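Local coordinates for electron transfer flavoprotein, alpha subunit (Thermotoga maritima, PDB 7KOE) that probably carries electrons through bound flavin-adenine dinucleotide, as the alpha subunit of an electron transfer flavoprotein, at residues 39-51 against 61-74. Numbering follows the deposited sequence.
Sequences SEVWGVLLGEGLE and GADKVLYVKNREFN
Tyr67 swings across strand 44-46 to fill the turn that follows it. With CG anti to the backbone N (chi1 176°), the ring passes Leu45, whose CD2 lies 3.6 Å from Tyr67 CD1, and its hydroxyl enters the bend of residues 48-50, where Leu50 N donates to Tyr67 OH at 2.5 Å in a nearly straight bond (165°). Glu51 OE2 meets the same ring at its edge, while Lys69 CD covers one face. Leading up to this turn, strands 44-46 and 65-69 run parallel, their directions 19° apart, with Leu66 N bonded to Gly43 O, Leu45 N to Leu66 O and Gly47 N to Val68 O. On the sheet face of Val44 and Leu46, Leu46 lies side by side with Val68, and its CD2 makes a CH-pi contact over one face of the Phe73 ring, 4.0 Å from the centroid; Asn70 CB takes the opposite face. At the other end the Trp42 ring lies in the hollow between Lys64 and Leu66: Lys64 CB sits over its five-membered ring, 3.7 Å from the centroid, and Leu66 CB packs 3.6 Å from Trp42 CZ3. Trp42 NE1 donates to Glu40 OE2 at 2.9 Å, in the indole plane but from above the carboxylate plane; Glu40 OE2 also forms a salt bridge with Lys64 NZ, its hydrogen bond weak. A serine in place of Trp42 would probably open a gap beside Leu66 and leave Glu40 without its ring N-H partner. Asp63 OD2 takes a weak bond from Val41 N, while its OD1 pairs with Arg30 and Arg177. At the turn, Glu48 and Lys69 form a long salt bridge, Lys69 pairing also with Glu185. In this beta-alpha-beta crossover through helix 51-60, backbone bonds and apolar contacts set the register; ionic pairs between the strands' ends, weak or long, probably add less.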
# COMPACT_ATOMS: atom_id res chain seq x y z
N SER B 39 -50.73 -8.76 13.27
CA SER B 39 -51.03 -8.91 11.86
C SER B 39 -51.83 -10.19 11.62
O SER B 39 -51.88 -11.09 12.46
CB SER B 39 -49.76 -8.91 11.02
OG SER B 39 -48.85 -9.87 11.52
N GLU B 40 -52.44 -10.26 10.43
CA GLU B 40 -53.26 -11.39 10.02
C GLU B 40 -53.12 -11.61 8.52
O GLU B 40 -52.98 -10.65 7.76
CB GLU B 40 -54.73 -11.16 10.39
CG GLU B 40 -55.21 -9.75 10.09
CD GLU B 40 -56.71 -9.61 10.15
OE1 GLU B 40 -57.21 -8.66 10.80
OE2 GLU B 40 -57.41 -10.45 9.55
N VAL B 41 -53.17 -12.87 8.11
CA VAL B 41 -52.94 -13.25 6.72
C VAL B 41 -54.29 -13.36 6.03
O VAL B 41 -55.03 -14.33 6.23
CB VAL B 41 -52.15 -14.56 6.61
CG1 VAL B 41 -52.00 -14.98 5.16
CG2 VAL B 41 -50.81 -14.41 7.28
N TRP B 42 -54.62 -12.38 5.20
CA TRP B 42 -55.83 -12.47 4.39
C TRP B 42 -55.58 -13.30 3.15
O TRP B 42 -54.48 -13.81 2.91
CB TRP B 42 -56.31 -11.07 4.01
CG TRP B 42 -57.27 -10.49 4.97
CD1 TRP B 42 -57.24 -10.59 6.33
CD2 TRP B 42 -58.42 -9.69 4.66
NE1 TRP B 42 -58.29 -9.91 6.88
CE2 TRP B 42 -59.04 -9.37 5.87
CE3 TRP B 42 -58.99 -9.24 3.47
CZ2 TRP B 42 -60.19 -8.58 5.94
CZ3 TRP B 42 -60.14 -8.47 3.53
CH2 TRP B 42 -60.72 -8.15 4.76
N GLY B 43 -56.62 -13.47 2.35
CA GLY B 43 -56.49 -14.05 1.03
C GLY B 43 -57.50 -13.44 0.08
O GLY B 43 -58.70 -13.48 0.35
N VAL B 44 -57.04 -12.86 -1.02
CA VAL B 44 -57.92 -12.23 -1.99
C VAL B 44 -58.17 -13.21 -3.12
O VAL B 44 -57.22 -13.77 -3.69
CB VAL B 44 -57.32 -10.92 -2.52
CG1 VAL B 44 -58.38 -10.11 -3.24
CG2 VAL B 44 -56.73 -10.12 -1.39
N LEU B 45 -59.44 -13.44 -3.44
CA LEU B 45 -59.80 -14.43 -4.43
C LEU B 45 -60.94 -13.86 -5.25
O LEU B 45 -61.90 -13.31 -4.70
CB LEU B 45 -60.20 -15.74 -3.75
CG LEU B 45 -60.18 -17.05 -4.54
CD1 LEU B 45 -59.90 -18.19 -3.58
CD2 LEU B 45 -61.47 -17.30 -5.27
N LEU B 46 -60.84 -13.98 -6.57
CA LEU B 46 -61.75 -13.33 -7.50
C LEU B 46 -62.42 -14.38 -8.37
O LEU B 46 -61.74 -15.23 -8.95
CB LEU B 46 -61.02 -12.30 -8.36
CG LEU B 46 -60.55 -10.99 -7.72
CD1 LEU B 46 -59.17 -11.12 -7.12
CD2 LEU B 46 -60.56 -9.88 -8.75
N GLY B 47 -63.74 -14.31 -8.47
CA GLY B 47 -64.52 -15.21 -9.28
C GLY B 47 -65.77 -15.64 -8.56
O GLY B 47 -66.02 -15.27 -7.41
N GLU B 48 -66.59 -16.43 -9.24
CA GLU B 48 -67.80 -17.00 -8.67
C GLU B 48 -67.74 -18.52 -8.76
O GLU B 48 -67.31 -19.07 -9.77
CB GLU B 48 -69.05 -16.49 -9.38
CG GLU B 48 -69.49 -15.12 -8.90
CD GLU B 48 -70.66 -15.19 -7.94
OE1 GLU B 48 -71.12 -14.12 -7.48
OE2 GLU B 48 -71.10 -16.32 -7.63
N GLY B 49 -68.19 -19.18 -7.70
CA GLY B 49 -68.16 -20.62 -7.66
C GLY B 49 -66.83 -21.20 -7.23
O GLY B 49 -66.43 -22.25 -7.72
N LEU B 50 -66.14 -20.52 -6.32
CA LEU B 50 -64.83 -20.97 -5.85
C LEU B 50 -64.82 -21.08 -4.34
O LEU B 50 -63.82 -20.76 -3.68
CB LEU B 50 -63.73 -20.03 -6.34
CG LEU B 50 -63.37 -20.18 -7.82
CD1 LEU B 50 -62.90 -18.86 -8.36
CD2 LEU B 50 -62.31 -21.25 -8.02
N GLU B 51 -65.92 -21.54 -3.75
CA GLU B 51 -65.94 -21.85 -2.33
C GLU B 51 -65.22 -23.15 -2.02
O GLU B 51 -64.85 -23.38 -0.87
CB GLU B 51 -67.38 -21.92 -1.82
CG GLU B 51 -68.09 -20.59 -1.77
CD GLU B 51 -68.87 -20.30 -3.03
OE1 GLU B 51 -68.83 -21.14 -3.96
OE2 GLU B 51 -69.53 -19.24 -3.10
N GLY B 61 -53.72 -21.85 5.82
CA GLY B 61 -53.17 -20.90 6.76
C GLY B 61 -53.67 -19.48 6.60
O GLY B 61 -53.19 -18.57 7.29
N ALA B 62 -54.63 -19.26 5.71
CA ALA B 62 -55.21 -17.93 5.56
C ALA B 62 -56.07 -17.63 6.78
O ALA B 62 -56.93 -18.43 7.15
CB ALA B 62 -56.04 -17.84 4.29
N ASP B 63 -55.80 -16.49 7.43
CA ASP B 63 -56.60 -16.11 8.59
C ASP B 63 -58.01 -15.74 8.18
O ASP B 63 -58.99 -16.28 8.72
CB ASP B 63 -55.95 -14.95 9.34
CG ASP B 63 -54.62 -15.33 9.94
OD1 ASP B 63 -54.03 -16.35 9.52
OD2 ASP B 63 -54.15 -14.60 10.84
N LYS B 64 -58.14 -14.87 7.19
CA LYS B 64 -59.43 -14.50 6.62
C LYS B 64 -59.31 -14.69 5.11
O LYS B 64 -58.22 -14.90 4.57
CB LYS B 64 -59.80 -13.06 6.95
CG LYS B 64 -59.51 -12.63 8.40
CD LYS B 64 -60.31 -13.35 9.45
CE LYS B 64 -59.94 -12.86 10.85
NZ LYS B 64 -60.35 -11.44 11.05
N VAL B 65 -60.44 -14.61 4.41
CA VAL B 65 -60.44 -14.71 2.95
C VAL B 65 -61.36 -13.63 2.40
O VAL B 65 -62.53 -13.55 2.79
CB VAL B 65 -60.88 -16.11 2.45
CG1 VAL B 65 -61.36 -16.06 1.01
CG2 VAL B 65 -59.74 -17.11 2.58
N LEU B 66 -60.83 -12.78 1.53
CA LEU B 66 -61.64 -11.81 0.81
C LEU B 66 -62.02 -12.44 -0.53
O LEU B 66 -61.22 -12.45 -1.46
CB LEU B 66 -60.88 -10.50 0.63
CG LEU B 66 -61.54 -9.41 -0.20
CD1 LEU B 66 -62.91 -9.05 0.34
CD2 LEU B 66 -60.64 -8.19 -0.24
N TYR B 67 -63.23 -12.98 -0.60
CA TYR B 67 -63.67 -13.72 -1.78
C TYR B 67 -64.52 -12.77 -2.62
O TYR B 67 -65.74 -12.69 -2.47
CB TYR B 67 -64.41 -14.98 -1.36
CG TYR B 67 -65.03 -15.83 -2.45
CD1 TYR B 67 -64.46 -15.93 -3.71
CD2 TYR B 67 -66.16 -16.59 -2.19
CE1 TYR B 67 -65.03 -16.72 -4.69
CE2 TYR B 67 -66.73 -17.39 -3.16
CZ TYR B 67 -66.17 -17.45 -4.41
OH TYR B 67 -66.73 -18.24 -5.38
N VAL B 68 -63.86 -12.05 -3.52
CA VAL B 68 -64.52 -11.10 -4.41
C VAL B 68 -65.29 -11.87 -5.47
O VAL B 68 -64.76 -12.80 -6.08
CB VAL B 68 -63.49 -10.14 -5.04
CG1 VAL B 68 -64.18 -9.09 -5.88
CG2 VAL B 68 -62.65 -9.49 -3.96
N LYS B 69 -66.54 -11.48 -5.70
CA LYS B 69 -67.46 -12.24 -6.52
C LYS B 69 -67.80 -11.47 -7.79
O LYS B 69 -68.35 -10.37 -7.71
CB LYS B 69 -68.75 -12.53 -5.74
CG LYS B 69 -68.51 -12.85 -4.30
CD LYS B 69 -68.15 -14.31 -4.15
CE LYS B 69 -69.32 -15.21 -4.51
NZ LYS B 69 -70.53 -14.94 -3.68
N ASN B 70 -67.50 -12.07 -8.94
CA ASN B 70 -68.06 -11.65 -10.21
C ASN B 70 -67.93 -12.81 -11.19
O ASN B 70 -67.05 -13.66 -11.05
CB ASN B 70 -67.39 -10.40 -10.78
CG ASN B 70 -68.31 -9.63 -11.68
OD1 ASN B 70 -69.44 -10.04 -11.93
ND2 ASN B 70 -67.84 -8.49 -12.18
N ARG B 71 -68.83 -12.83 -12.18
CA ARG B 71 -68.82 -13.90 -13.17
C ARG B 71 -67.71 -13.71 -14.20
O ARG B 71 -67.21 -14.69 -14.76
CB ARG B 71 -70.18 -13.98 -13.87
CG ARG B 71 -70.42 -15.23 -14.72
CD ARG B 71 -70.08 -16.51 -13.97
NE ARG B 71 -70.78 -16.63 -12.70
CZ ARG B 71 -71.96 -17.22 -12.55
NH1 ARG B 71 -72.59 -17.75 -13.59
NH2 ARG B 71 -72.52 -17.27 -11.35
N GLU B 72 -67.30 -12.47 -14.45
CA GLU B 72 -66.24 -12.18 -15.40
C GLU B 72 -64.85 -12.21 -14.77
O GLU B 72 -63.93 -11.62 -15.34
CB GLU B 72 -66.46 -10.82 -16.08
CG GLU B 72 -67.80 -10.64 -16.80
CD GLU B 72 -68.94 -10.22 -15.89
OE1 GLU B 72 -68.67 -9.70 -14.79
OE2 GLU B 72 -70.12 -10.42 -16.27
N PHE B 73 -64.67 -12.87 -13.63
CA PHE B 73 -63.36 -12.99 -13.00
C PHE B 73 -62.81 -14.40 -13.03
O PHE B 73 -61.69 -14.62 -12.57
CB PHE B 73 -63.39 -12.50 -11.55
CG PHE B 73 -63.52 -11.01 -11.40
CD1 PHE B 73 -63.31 -10.16 -12.47
CD2 PHE B 73 -63.82 -10.46 -10.16
CE1 PHE B 73 -63.43 -8.79 -12.31
CE2 PHE B 73 -63.94 -9.09 -10.00
CZ PHE B 73 -63.74 -8.26 -11.08
N ASN B 74 -63.56 -15.37 -13.55
CA ASN B 74 -63.05 -16.74 -13.64
C ASN B 74 -62.00 -16.85 -14.73
O ASN B 74 -60.98 -17.52 -14.55
CB ASN B 74 -64.19 -17.72 -13.89
CG ASN B 74 -65.33 -17.54 -12.91
OD1 ASN B 74 -66.39 -17.03 -13.27
ND2 ASN B 74 -65.12 -17.96 -11.67